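DNA replication protein DnaC (Aquifex aeolicus, PDB 3ECC) is a helicase loader of bacterial replication initiation that probably binds ATP, captured here with ADP, beryllium trifluoride and magnesium. Local coordinates at residues 102-107 with 123-128; 84-89 with 93-98. One frame throughout, in Å; residues are numbered along the deposited sequence.

Interaction 1. Residues 102-107 with 123-128; sequences PVLVLD and SYIITY
Strand 104-107 and helix 116-131 approach most closely where the CA atoms of Leu106 and Ile126 stand 9.9 Å apart, a spacing bridged by side chains alone. Two aliphatic pairs do this. CD2 of Leu104 meets CG2 of Ile125 at 4.2 Å, the two side chains crossing at about a right angle, and CD1 of Leu106 reaches CD1 of Ile126 at 4.3 Å. Both leucines project from the strand toward the helix. In Ile125, CG1 lies anti to the carbonyl carbon (chi1 -72°), which presents the CG2 branch to Leu104, whereas Ile126 points less directly at the strand and meets it with the tip of its longer branch. All four residues are buried, and the segments share 116 Å² of surface, a modest, wholly apolar contact. On the helix, Ser123 O takes both Thr127 N (3.1 Å) and Thr127 OG1 (2.7 Å). Topologically this is the strand-to-helix half of a beta-alpha-beta unit completed by strand 136-141, whose Ile137 bonds to the backbone of Leu104 and Leu106. The strand ends at Asp107, seen to bind magnesium in a structure of this protein though not in this model; its OD2 is hydrogen-bonded to Thr52 and Thr139. Val105 packs on helix 51-65, while Leu78 and Leu82 of helix 75-86 and Leu99 of helix 93-99 press on Ile125.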
loop_
_atom_site.group_PDB
_atom_site.type_symbol
_atom_site.label_atom_id
_atom_site.label_comp_id
_atom_site.label_asym_id
_atom_site.label_seq_id
_atom_site.Cartn_x
_atom_site.Cartn_y
_atom_site.Cartn_z
ATOM N N PRO A 102 -0.346 3.552 12.752
ATOM C CA PRO A 102 -0.294 4.896 12.169
ATOM C C PRO A 102 0.048 4.887 10.681
ATOM O O PRO A 102 -0.452 5.724 9.930
ATOM C CB PRO A 102 0.819 5.585 12.972
ATOM C CG PRO A 102 1.622 4.469 13.559
ATOM C CD PRO A 102 0.634 3.389 13.842
ATOM N N VAL A 103 0.906 3.959 10.267
ATOM C CA VAL A 103 1.235 3.786 8.852
ATOM C C VAL A 103 1.277 2.301 8.532
ATOM O O VAL A 103 1.927 1.532 9.232
ATOM C CB VAL A 103 2.607 4.405 8.495
ATOM C CG1 VAL A 103 2.977 4.088 7.056
ATOM C CG2 VAL A 103 2.591 5.900 8.698
ATOM N N LEU A 104 0.567 1.899 7.485
ATOM C CA LEU A 104 0.558 0.508 7.068
ATOM C C LEU A 104 0.794 0.396 5.571
ATOM O O LEU A 104 0.202 1.133 4.779
ATOM C CB LEU A 104 -0.762 -0.173 7.454
ATOM C CG LEU A 104 -0.887 -1.688 7.211
ATOM C CD1 LEU A 104 -0.055 -2.500 8.205
ATOM C CD2 LEU A 104 -2.341 -2.117 7.267
ATOM N N VAL A 105 1.682 -0.520 5.193
ATOM C CA VAL A 105 1.919 -0.823 3.798
ATOM C C VAL A 105 1.294 -2.168 3.477
ATOM O O VAL A 105 1.665 -3.188 4.063
ATOM C CB VAL A 105 3.428 -0.879 3.466
ATOM C CG1 VAL A 105 3.640 -0.928 1.951
ATOM C CG2 VAL A 105 4.156 0.303 4.074
ATOM N N LEU A 106 0.329 -2.162 2.564
ATOM C CA LEU A 106 -0.183 -3.397 1.980
ATOM C C LEU A 106 0.436 -3.593 0.599
ATOM O O LEU A 106 0.027 -2.947 -0.369
ATOM C CB LEU A 106 -1.711 -3.365 1.879
ATOM C CG LEU A 106 -2.532 -3.191 3.160
ATOM C CD1 LEU A 106 -4.009 -3.209 2.841
ATOM C CD2 LEU A 106 -2.194 -4.258 4.183
ATOM N N ASP A 107 1.437 -4.465 0.521
ATOM C CA ASP A 107 2.225 -4.631 -0.696
ATOM C C ASP A 107 1.675 -5.773 -1.539
ATOM O O ASP A 107 1.342 -6.838 -1.006
ATOM C CB ASP A 107 3.697 -4.886 -0.347
ATOM C CG ASP A 107 4.631 -4.660 -1.529
ATOM O OD1 ASP A 107 5.263 -5.638 -1.979
ATOM O OD2 ASP A 107 4.737 -3.507 -2.008
ATOM N N SER A 123 -11.276 -6.238 2.948
ATOM C CA SER A 123 -12.376 -5.309 3.175
ATOM C C SER A 123 -12.468 -4.834 4.633
ATOM O O SER A 123 -12.842 -3.694 4.895
ATOM C CB SER A 123 -13.702 -5.927 2.742
ATOM O OG SER A 123 -14.754 -4.986 2.864
ATOM N N TYR A 124 -12.138 -5.715 5.571
ATOM C CA TYR A 124 -12.170 -5.376 6.991
ATOM C C TYR A 124 -11.081 -4.373 7.363
ATOM O O TYR A 124 -11.358 -3.343 7.972
ATOM C CB TYR A 124 -12.024 -6.635 7.843
ATOM C CG TYR A 124 -12.040 -6.389 9.337
ATOM C CD1 TYR A 124 -12.977 -5.537 9.917
ATOM C CD2 TYR A 124 -11.148 -7.042 10.177
ATOM C CE1 TYR A 124 -13.002 -5.318 11.297
ATOM C CE2 TYR A 124 -11.172 -6.834 11.555
ATOM C CZ TYR A 124 -12.102 -5.971 12.107
ATOM O OH TYR A 124 -12.130 -5.756 13.469
ATOM N N ILE A 125 -9.840 -4.682 6.994
ATOM C CA ILE A 125 -8.696 -3.839 7.317
ATOM C C ILE A 125 -8.789 -2.451 6.669
ATOM O O ILE A 125 -8.385 -1.454 7.258
ATOM C CB ILE A 125 -7.373 -4.544 6.925
ATOM C CG1 ILE A 125 -7.086 -5.699 7.896
ATOM C CG2 ILE A 125 -6.221 -3.557 6.892
ATOM C CD1 ILE A 125 -5.945 -6.611 7.456
ATOM N N ILE A 126 -9.347 -2.396 5.466
ATOM C CA ILE A 126 -9.450 -1.149 4.724
ATOM C C ILE A 126 -10.623 -0.261 5.183
ATOM O O ILE A 126 -10.493 0.969 5.266
ATOM C CB ILE A 126 -9.503 -1.415 3.209
ATOM C CG1 ILE A 126 -8.100 -1.765 2.719
ATOM C CG2 ILE A 126 -10.045 -0.205 2.464
ATOM C CD1 ILE A 126 -8.074 -2.633 1.506
ATOM N N THR A 127 -11.755 -0.878 5.495
ATOM C CA THR A 127 -12.904 -0.134 6.014
ATOM C C THR A 127 -12.590 0.469 7.398
ATOM O O THR A 127 -12.955 1.607 7.697
ATOM C CB THR A 127 -14.162 -1.028 6.060
ATOM O OG1 THR A 127 -14.431 -1.515 4.743
ATOM C CG2 THR A 127 -15.353 -0.263 6.550
ATOM N N TYR A 128 -11.892 -0.298 8.226
ATOM C CA TYR A 128 -11.472 0.174 9.535
ATOM C C TYR A 128 -10.547 1.385 9.412
ATOM O O TYR A 128 -10.756 2.406 10.076
ATOM C CB TYR A 128 -10.770 -0.945 10.289
ATOM C CG TYR A 128 -10.469 -0.624 11.721
ATOM C CD1 TYR A 128 -11.400 -0.895 12.732
ATOM C CD2 TYR A 128 -9.251 -0.056 12.080
ATOM C CE1 TYR A 128 -11.123 -0.598 14.062
ATOM C CE2 TYR A 128 -8.962 0.244 13.406
ATOM C CZ TYR A 128 -9.897 -0.027 14.394
ATOM O OH TYR A 128 -9.603 0.271 15.703
#

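Interaction 2. Residues 84-89 with 93-98; sequences HLMDEG and KFLKTV
Helices 75-86 and 93-99, both part of the connection between strand 71-74 and strand 104-107, meet here across a short loop, with Leu85 set against Phe94 and Met86 against Leu95. The CA atoms of the first pair are 8.7 Å apart and those of the second 8.9 Å, so consecutive residues of one helix end face consecutive residues of the next. CD1 of Leu85 supplies the nearest approach, 3.7 Å from CD2 of Phe94, and it also lies 3.9 Å from CB of Phe94. It comes to the ring obliquely, and the two side chains cross at about a right angle. With CG anti to the backbone N (chi1 179°), the Phe94 ring lies alongside its own helix, where CG2 of Val98, one turn on, sits over one face, 3.9 Å above the plane and displaced toward the rim. Met86 starts off to one side, then bends at both chi1 and chi2 (-60° and -63°) to bring SD within 4.2 Å of CD2 of Leu95. The contact is apolar and peripheral: the segments bury 140 Å² together, and Met86 remains exposed. Within the second helix, Phe94 O accepts from Val98 N and from Thr97 OG1 (2.6 Å), both arriving on the same face of the carbonyl plane, the hydroxyl well above it. A weak bond joins Phe94 N to OD1 of Asp91 in the loop. Further back along helix 75-86, Leu78, Arg81 and Leu82 also touch the Phe94 side chain, and Leu82 packs on Leu95.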
loop_
_atom_site.group_PDB
_atom_site.type_symbol
_atom_site.label_atom_id
_atom_site.label_comp_id
_atom_site.label_asym_id
_atom_site.label_seq_id
_atom_site.Cartn_x
_atom_site.Cartn_y
_atom_site.Cartn_z
ATOM N N HIS A 84 -4.775 -17.437 10.444
ATOM C CA HIS A 84 -4.356 -18.458 11.402
ATOM C C HIS A 84 -4.762 -18.116 12.843
ATOM O O HIS A 84 -5.447 -18.899 13.492
ATOM C CB HIS A 84 -2.856 -18.737 11.315
ATOM C CG HIS A 84 -2.379 -19.696 12.355
ATOM N ND1 HIS A 84 -1.541 -19.325 13.386
ATOM C CD2 HIS A 84 -2.699 -20.990 12.576
ATOM C CE1 HIS A 84 -1.326 -20.367 14.170
ATOM N NE2 HIS A 84 -2.016 -21.390 13.700
ATOM N N LEU A 85 -4.353 -16.945 13.323
ATOM C CA LEU A 85 -4.712 -16.517 14.674
ATOM C C LEU A 85 -6.175 -16.072 14.789
ATOM O O LEU A 85 -6.690 -15.911 15.895
ATOM C CB LEU A 85 -3.751 -15.441 15.214
ATOM C CG LEU A 85 -2.840 -14.652 14.268
ATOM C CD1 LEU A 85 -2.828 -13.192 14.647
ATOM C CD2 LEU A 85 -1.423 -15.210 14.268
ATOM N N MET A 86 -6.842 -15.884 13.648
ATOM C CA MET A 86 -8.297 -15.683 13.633
ATOM C C MET A 86 -8.992 -16.978 14.043
ATOM O O MET A 86 -9.913 -16.960 14.861
ATOM C CB MET A 86 -8.811 -15.241 12.253
ATOM C CG MET A 86 -8.230 -13.938 11.733
ATOM S SD MET A 86 -8.615 -12.493 12.722
ATOM C CE MET A 86 -10.017 -11.834 11.830
ATOM N N ASP A 87 -8.546 -18.100 13.478
ATOM C CA ASP A 87 -9.103 -19.401 13.846
ATOM C C ASP A 87 -8.199 -20.219 14.786
ATOM O O ASP A 87 -8.312 -21.446 14.866
ATOM C CB ASP A 87 -9.533 -20.206 12.608
ATOM C CG ASP A 87 -8.431 -20.341 11.583
ATOM O OD1 ASP A 87 -7.268 -20.575 11.978
ATOM O OD2 ASP A 87 -8.734 -20.221 10.376
ATOM N N GLU A 88 -7.311 -19.531 15.501
ATOM C CA GLU A 88 -6.645 -20.133 16.654
ATOM C C GLU A 88 -7.240 -19.557 17.926
ATOM O O GLU A 88 -7.052 -20.103 19.009
ATOM C CB GLU A 88 -5.125 -19.914 16.623
ATOM C CG GLU A 88 -4.335 -20.842 17.552
ATOM C CD GLU A 88 -4.349 -22.309 17.105
ATOM O OE1 GLU A 88 -4.522 -22.576 15.893
ATOM O OE2 GLU A 88 -4.180 -23.195 17.972
ATOM N N GLY A 89 -7.931 -18.430 17.788
ATOM C CA GLY A 89 -8.827 -17.943 18.830
ATOM C C GLY A 89 -8.256 -16.976 19.851
ATOM O O GLY A 89 -9.009 -16.226 20.477
ATOM N N LYS A 93 -4.001 -9.266 19.815
ATOM C CA LYS A 93 -2.972 -8.239 19.983
ATOM C C LYS A 93 -2.286 -7.867 18.672
ATOM O O LYS A 93 -1.985 -6.697 18.437
ATOM C CB LYS A 93 -1.941 -8.667 21.036
ATOM C CG LYS A 93 -2.472 -8.596 22.469
ATOM C CD LYS A 93 -1.414 -8.954 23.509
ATOM C CE LYS A 93 -1.965 -8.781 24.926
ATOM N NZ LYS A 93 -1.021 -9.254 25.982
ATOM N N PHE A 94 -2.064 -8.857 17.814
ATOM C CA PHE A 94 -1.482 -8.608 16.505
ATOM C C PHE A 94 -2.441 -7.854 15.581
ATOM O O PHE A 94 -2.027 -6.939 14.862
ATOM C CB PHE A 94 -1.040 -9.916 15.858
ATOM C CG PHE A 94 -0.444 -9.743 14.493
ATOM C CD1 PHE A 94 0.815 -9.174 14.333
ATOM C CD2 PHE A 94 -1.135 -10.156 13.365
ATOM C CE1 PHE A 94 1.368 -9.015 13.068
ATOM C CE2 PHE A 94 -0.588 -10.007 12.099
ATOM C CZ PHE A 94 0.666 -9.435 11.950
ATOM N N LEU A 95 -3.717 -8.233 15.612
ATOM C CA LEU A 95 -4.720 -7.611 14.756
ATOM C C LEU A 95 -4.922 -6.125 15.072
ATOM O O LEU A 95 -5.079 -5.312 14.157
ATOM C CB LEU A 95 -6.044 -8.369 14.839
ATOM C CG LEU A 95 -7.211 -7.843 14.002
ATOM C CD1 LEU A 95 -6.910 -7.915 12.512
ATOM C CD2 LEU A 95 -8.477 -8.608 14.326
ATOM N N LYS A 96 -4.902 -5.775 16.359
ATOM C CA LYS A 96 -5.084 -4.375 16.793
ATOM C C LYS A 96 -3.914 -3.488 16.399
ATOM O O LYS A 96 -4.106 -2.330 16.019
ATOM C CB LYS A 96 -5.290 -4.285 18.307
ATOM C CG LYS A 96 -6.737 -4.189 18.733
ATOM C CD LYS A 96 -6.882 -4.539 20.196
ATOM C CE LYS A 96 -8.201 -5.238 20.445
ATOM N NZ LYS A 96 -8.058 -6.222 21.547
ATOM N N THR A 97 -2.702 -4.032 16.501
ATOM C CA THR A 97 -1.501 -3.299 16.131
ATOM C C THR A 97 -1.473 -3.027 14.636
ATOM O O THR A 97 -0.982 -1.980 14.205
ATOM C CB THR A 97 -0.227 -4.059 16.517
ATOM O OG1 THR A 97 -0.376 -5.439 16.160
ATOM C CG2 THR A 97 0.035 -3.940 18.019
ATOM N N VAL A 98 -2.017 -3.961 13.854
ATOM C CA VAL A 98 -2.140 -3.782 12.411
ATOM C C VAL A 98 -3.231 -2.767 12.077
ATOM O O VAL A 98 -2.970 -1.778 11.394
ATOM C CB VAL A 98 -2.418 -5.122 11.678
ATOM C CG1 VAL A 98 -2.827 -4.870 10.233
ATOM C CG2 VAL A 98 -1.197 -6.021 11.737
#

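Overall arrangement
Along the chain, 84-98 comes first and 102-128 follows, helix 93-99 leading into strand 104-107. Their centres lie 14 Å apart on the same side of the molecule, interaction 1 buried about 8 Å from the chain's centre and interaction 2 at the surface, about 20 Å out. They touch directly: CD2 of Leu104 packs on CG1 of Val98 at 4.1 Å, and CE2 of Tyr124 on CD2 of Leu95 at 4.3 Å. Helices 75-86, 93-99 and 116-131 thus pack together beside a five-stranded parallel sheet of order 2-3-4-1-5, as in AAA+ ATPases. Interaction 1 lies on the strand ending at Asp107, which is hydrogen-bonded to Thr52 of the nucleotide site; interaction 2 lies away from it.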